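Afp3 (Serratia entomophila, PDB 6RBN) probably forms part of the contractile sheath that surrounds the inner tube of the anti-feeding prophage, a phage-tail-like injection particle. Local coordinates at residues D[163-166]-D[167-171]; D[326-329]-D[330-333]; D[400-403]-D[404-408]. One frame throughout, in Å; residues are numbered along the deposited sequence.

Contact 1 (D[163-166]-D[167-171])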
# COMPACT_ATOMS: atom_id res chain seq x y z
N GLU D 163 47.91 72.12 -6.28
CA GLU D 163 46.78 72.38 -7.16
C GLU D 163 47.10 72.04 -8.61
O GLU D 163 46.27 71.44 -9.30
CB GLU D 163 46.36 73.85 -7.03
CG GLU D 163 44.99 74.19 -7.61
CD GLU D 163 45.02 74.56 -9.08
OE1 GLU D 163 46.07 75.05 -9.55
OE2 GLU D 163 43.99 74.37 -9.76
N THR D 164 48.28 72.42 -9.09
CA THR D 164 48.67 72.12 -10.46
C THR D 164 49.06 70.66 -10.65
O THR D 164 49.12 70.19 -11.79
CB THR D 164 49.83 73.01 -10.89
OG1 THR D 164 50.95 72.78 -10.02
CG2 THR D 164 49.43 74.47 -10.81
N TYR D 165 49.34 69.94 -9.56
CA TYR D 165 49.60 68.51 -9.65
C TYR D 165 48.34 67.75 -10.02
O TYR D 165 48.37 66.84 -10.85
CB TYR D 165 50.15 68.01 -8.32
CG TYR D 165 50.62 66.57 -8.28
CD1 TYR D 165 51.91 66.23 -8.67
CD2 TYR D 165 49.78 65.56 -7.86
CE1 TYR D 165 52.33 64.92 -8.63
CE2 TYR D 165 50.19 64.25 -7.82
CZ TYR D 165 51.47 63.94 -8.20
OH TYR D 165 51.87 62.63 -8.15
N ARG D 166 47.21 68.12 -9.42
CA ARG D 166 45.96 67.40 -9.65
C ARG D 166 45.38 67.73 -11.02
O ARG D 166 44.73 66.88 -11.63
CB ARG D 166 44.96 67.74 -8.56
CG ARG D 166 45.32 67.16 -7.22
CD ARG D 166 44.36 67.65 -6.16
NE ARG D 166 44.54 69.08 -5.93
CZ ARG D 166 43.82 69.79 -5.07
NH1 ARG D 166 42.90 69.21 -4.34
NH2 ARG D 166 44.05 71.09 -4.93
N THR D 167 45.59 68.95 -11.50
CA THR D 167 45.10 69.35 -12.82
C THR D 167 45.79 68.56 -13.93
O THR D 167 45.14 68.21 -14.92
CB THR D 167 45.30 70.86 -13.00
OG1 THR D 167 44.65 71.54 -11.92
CG2 THR D 167 44.72 71.35 -14.31
N ALA D 168 47.07 68.23 -13.76
CA ALA D 168 47.74 67.36 -14.71
C ALA D 168 47.24 65.93 -14.62
O ALA D 168 47.24 65.21 -15.62
CB ALA D 168 49.25 67.41 -14.49
N VAL D 169 46.80 65.50 -13.44
CA VAL D 169 46.26 64.16 -13.29
C VAL D 169 44.82 64.10 -13.78
O VAL D 169 44.43 63.15 -14.47
CB VAL D 169 46.40 63.70 -11.82
CG1 VAL D 169 45.72 62.37 -11.59
CG2 VAL D 169 47.86 63.60 -11.44
N TYR D 170 44.01 65.12 -13.45
CA TYR D 170 42.60 65.11 -13.84
C TYR D 170 42.44 65.28 -15.35
O TYR D 170 41.45 64.81 -15.91
CB TYR D 170 41.84 66.22 -13.11
CG TYR D 170 41.70 66.03 -11.62
CD1 TYR D 170 41.91 64.80 -11.02
CD2 TYR D 170 41.36 67.10 -10.81
CE1 TYR D 170 41.79 64.64 -9.66
CE2 TYR D 170 41.23 66.95 -9.44
CZ TYR D 170 41.45 65.72 -8.87
OH TYR D 170 41.32 65.56 -7.52
N GLY D 171 43.39 65.95 -16.00
CA GLY D 171 43.33 66.07 -17.45
C GLY D 171 43.78 64.81 -18.16
O GLY D 171 43.30 64.51 -19.25
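Arg166 and Tyr170 meet one turn apart on the helix 163-172, which runs unbroken through 163-166 and 167-171. Their backbones are joined by the bond from Tyr170 N to Arg166 O, at 2.6 Å. The amide arrives nearly along the C=O axis. The three preceding i to i+4 bonds are weak: Thr167 N to Glu163 O, Ala168 N to Thr164 O, and Val169 N to Tyr165 O at 3.3 Å.

Glu163 O takes a second bond besides the weak one from Thr167 N. Thr167 OG1 donates to it at 3.1 Å, from a position tilted 29° out of the carbonyl plane. The hydroxyl lies beside its own backbone N (chi1 -56°), which turns it back toward the preceding turn of helix.

On another side, Tyr170 runs alongside Arg166, both side chains pointing the same way. Arg166 CB sits over the ring face, 4.2 Å from the Tyr170 ring centroid, in a CH-pi contact. Arg166 O lies over a face as well, nearer the rim. The guanidinium does not stack on the ring; the two planes are 46° apart. Arg166 bends at CG-CD and turns back toward the start of the helix, where NE bonds to Asp162 O.

Val169 CG2 approaches Tyr165 CE2 obliquely, at 4.4 Å. The Tyr165 hydroxyl is bonded to Leu131 O, and its ring makes a cation-pi contact with Arg35. Tyr165 and Val169 both touch Val33 of strand 31-34, and Tyr170 packs on strand 185-188. Thr164 is exposed. This is the i to i+4 pattern of an amphipathic alpha-helix, packed by its buried face against neighbouring strands.

Contact 2 (D[326-329]-D[330-333])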
# COMPACT_ATOMS: atom_id res chain seq x y z
N SER D 326 27.89 70.44 15.12
CA SER D 326 28.49 70.51 16.45
C SER D 326 28.25 69.23 17.24
O SER D 326 29.11 68.81 18.02
CB SER D 326 27.93 71.71 17.21
OG SER D 326 26.55 71.54 17.47
N ASP D 327 27.10 68.59 17.04
CA ASP D 327 26.81 67.37 17.78
C ASP D 327 27.48 66.16 17.16
O ASP D 327 27.75 65.17 17.85
CB ASP D 327 25.29 67.17 17.88
CG ASP D 327 24.60 67.22 16.53
OD1 ASP D 327 25.25 67.56 15.53
OD2 ASP D 327 23.39 66.91 16.48
N ARG D 328 27.76 66.20 15.86
CA ARG D 328 28.25 65.03 15.14
C ARG D 328 29.72 65.10 14.77
O ARG D 328 30.43 64.10 14.92
CB ARG D 328 27.42 64.82 13.87
CG ARG D 328 25.95 64.57 14.14
CD ARG D 328 25.17 64.37 12.86
NE ARG D 328 25.49 63.11 12.22
CZ ARG D 328 25.07 62.77 11.00
NH1 ARG D 328 24.33 63.61 10.30
NH2 ARG D 328 25.40 61.60 10.49
N GLY D 329 30.20 66.24 14.30
CA GLY D 329 31.58 66.36 13.88
C GLY D 329 31.71 66.80 12.44
O GLY D 329 31.09 67.80 12.05
N LEU D 330 32.48 66.08 11.64
CA LEU D 330 32.64 66.38 10.22
C LEU D 330 31.85 65.36 9.42
O LEU D 330 32.20 64.18 9.39
CB LEU D 330 34.11 66.37 9.81
CG LEU D 330 34.97 67.49 10.37
CD1 LEU D 330 36.40 67.33 9.92
CD2 LEU D 330 34.42 68.83 9.93
N VAL D 331 30.79 65.82 8.76
CA VAL D 331 29.89 64.96 8.02
C VAL D 331 29.98 65.33 6.55
O VAL D 331 29.88 66.51 6.19
CB VAL D 331 28.44 65.12 8.54
CG1 VAL D 331 27.48 64.27 7.74
CG2 VAL D 331 28.37 64.76 10.00
N VAL D 332 30.19 64.33 5.70
CA VAL D 332 30.09 64.56 4.26
C VAL D 332 28.63 64.82 3.91
O VAL D 332 27.72 64.14 4.39
CB VAL D 332 30.70 63.38 3.48
CG1 VAL D 332 30.10 62.05 3.89
CG2 VAL D 332 30.56 63.58 1.99
N TRP D 333 28.40 65.86 3.12
CA TRP D 333 27.05 66.43 3.04
C TRP D 333 26.80 66.83 1.59
O TRP D 333 27.10 67.95 1.18
CB TRP D 333 26.94 67.62 3.99
CG TRP D 333 25.58 68.11 4.27
CD1 TRP D 333 25.00 69.24 3.79
CD2 TRP D 333 24.61 67.50 5.13
NE1 TRP D 333 23.73 69.37 4.29
CE2 TRP D 333 23.47 68.31 5.12
CE3 TRP D 333 24.61 66.34 5.91
CZ2 TRP D 333 22.33 68.00 5.85
CZ3 TRP D 333 23.47 66.04 6.63
CH2 TRP D 333 22.35 66.86 6.60
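Val331 CG2 lies over the centre of the Arg328 guanidinium, 3.9 Å above its plane. This is the tight part of the contact. The same methyl is 4.0 Å from Arg328 CB, so it touches both the root and the head of the arginine. Arg328 curls over it: CG lies beside the backbone N, and the chain then bends at CG-CD (chi3 71°). The other methyl, Val331 CG1, lies 4.1 Å from Arg328 NH1. The two side chains cross at a slant, and the contact is apolar on the valine side. No hydrogen bond joins 326-329 to 330-333.

Farther along, the packing is looser. Trp333 CZ3 is 4.5 Å from Arg328 NH1, and the approach is oblique. The indole also meets Phe325 edge-to-face.

The solvent side is the turn itself. Ser326 and Asp327 are exposed and touch nothing in 330-333. Asp327 OD2 instead forms a salt bridge with Lys265 of a neighbouring Afp2 chain, and Arg328 and Trp333 pack on Asn268 of that chain, so this end of the hairpin lies at a subunit interface.

Gly329 has backbone angles (phi 123°, psi -128°) that call for glycine, because the carbonyl O of Arg328 occupies the place of a side chain. Beyond it, a backbone hydrogen bond joins Val331 to Arg323 of the partner strand. Arg328 and Gly329 both face Phe325. That pairing makes a classic beta bulge, here at the turn of the antiparallel hairpin of strands 322-325 and 329-332, in the subtilisin-like region of the sheath protein.

Contact 3 (D[400-403]-D[404-408])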
# COMPACT_ATOMS: atom_id res chain seq x y z
N ASN D 400 8.03 47.24 -7.11
CA ASN D 400 7.10 46.60 -6.19
C ASN D 400 6.61 45.26 -6.71
O ASN D 400 5.87 44.58 -5.99
CB ASN D 400 5.90 47.52 -5.93
CG ASN D 400 5.30 47.34 -4.55
OD1 ASN D 400 4.52 48.18 -4.09
ND2 ASN D 400 5.66 46.25 -3.88
N LYS D 401 7.00 44.86 -7.92
CA LYS D 401 6.45 43.68 -8.56
C LYS D 401 7.52 42.79 -9.17
O LYS D 401 7.25 41.61 -9.40
CB LYS D 401 5.45 44.12 -9.65
CG LYS D 401 4.53 43.04 -10.23
CD LYS D 401 3.54 42.57 -9.18
CE LYS D 401 2.63 41.48 -9.72
NZ LYS D 401 1.72 41.97 -10.78
N ALA D 402 8.74 43.33 -9.39
CA ALA D 402 9.92 42.79 -10.08
C ALA D 402 9.75 42.75 -11.60
O ALA D 402 10.70 42.42 -12.32
CB ALA D 402 10.35 41.40 -9.58
N GLU D 403 8.57 43.09 -12.09
CA GLU D 403 8.41 43.47 -13.49
C GLU D 403 8.40 44.98 -13.66
O GLU D 403 8.46 45.46 -14.79
CB GLU D 403 7.13 42.87 -14.08
CG GLU D 403 7.24 41.39 -14.38
CD GLU D 403 6.97 40.50 -13.19
OE1 GLU D 403 6.57 41.03 -12.14
OE2 GLU D 403 7.17 39.28 -13.30
N GLU D 404 8.32 45.72 -12.56
CA GLU D 404 8.49 47.16 -12.57
C GLU D 404 9.91 47.58 -12.23
O GLU D 404 10.25 48.76 -12.36
CB GLU D 404 7.53 47.81 -11.57
CG GLU D 404 6.07 47.68 -11.96
CD GLU D 404 5.14 48.28 -10.93
OE1 GLU D 404 5.62 48.66 -9.85
OE2 GLU D 404 3.93 48.37 -11.21
N ALA D 405 10.75 46.63 -11.80
CA ALA D 405 12.12 46.96 -11.44
C ALA D 405 13.06 46.84 -12.63
O ALA D 405 13.92 47.70 -12.84
CB ALA D 405 12.59 46.07 -10.30
N TYR D 406 12.93 45.77 -13.42
CA TYR D 406 13.91 45.49 -14.45
C TYR D 406 13.26 44.70 -15.58
O TYR D 406 12.11 44.28 -15.50
CB TYR D 406 15.11 44.73 -13.87
CG TYR D 406 14.79 43.36 -13.30
CD1 TYR D 406 14.37 43.22 -11.98
CD2 TYR D 406 14.92 42.21 -14.06
CE1 TYR D 406 14.08 41.99 -11.45
CE2 TYR D 406 14.63 40.98 -13.55
CZ TYR D 406 14.21 40.87 -12.24
OH TYR D 406 13.92 39.63 -11.73
N PHE D 407 14.04 44.52 -16.65
CA PHE D 407 13.69 43.64 -17.76
C PHE D 407 14.96 43.24 -18.48
O PHE D 407 15.92 44.01 -18.54
CB PHE D 407 12.69 44.28 -18.74
CG PHE D 407 13.24 45.47 -19.49
CD1 PHE D 407 13.16 46.74 -18.94
CD2 PHE D 407 13.77 45.34 -20.76
CE1 PHE D 407 13.65 47.83 -19.62
CE2 PHE D 407 14.26 46.43 -21.44
CZ PHE D 407 14.19 47.67 -20.88
N VAL D 408 14.97 42.03 -19.03
CA VAL D 408 16.05 41.55 -19.89
C VAL D 408 15.43 41.05 -21.18
O VAL D 408 14.47 40.26 -21.15
CB VAL D 408 16.88 40.42 -19.22
CG1 VAL D 408 18.04 40.02 -20.11
CG2 VAL D 408 17.38 40.83 -17.86
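Ala402 and Tyr406 make a local contact round the turn that leads from the loop after helix 374-392 into strand 406-409. It lies in the C-terminal sheath region. The chain coils tightly here, and the CA atoms of Ala402 and Ala405 are 4.9 Å apart. No hydrogen bond links 400-403 to 404-408.

Ala402 O lies over one face of the Tyr406 ring, 3.5 Å above its plane and displaced toward the rim. Its nearest ring atom is CE1, also at 3.5 Å. Ala402 CB approaches the same atom, at 4.2 Å. Tyr406 CG sits between its backbone N and carbonyl carbon (chi1 63°), which swings the ring back over the turn. Tyr389 and Asp385 of helix 374-392 also touch Tyr406, while Ala402 and Ala405 pack on Trp392.

At the other edge, Glu404 stretches out toward Asn400, and its OE1 comes to 3.9 Å from Asn400 N. Lys401 CB passes 4.3 Å from Glu404 CG. Across the two segments the contact is thus made by a carbonyl oxygen on a ring face and by aliphatic packing. With Lys401 NZ 6.8 Å from Glu404 OE2, any attraction between these charges is probably weak.

How the contacts relate
The three contacts follow one another along the chain, and none nests in, crosses or touches another. Contact 1 closes single turns within helix 163-172. Contact 2 closes the short turn between strands 322-325 and 329-332. Contact 3 closes the turn that brings the chain from helix 374-392 into strand 406-409, which pairs with strand 425-432. The centres of contacts 1 and 2 are about 29 Å apart and those of contacts 1 and 3 about 43 Å, the latter pair on opposite sides of the chain's centre. Contact 1 meets no other subunit. Contacts 2 and 3 both reach an Afp2 chain; contact 2 also meets a second copy of Afp3, and contact 3 meets Afp1 chains.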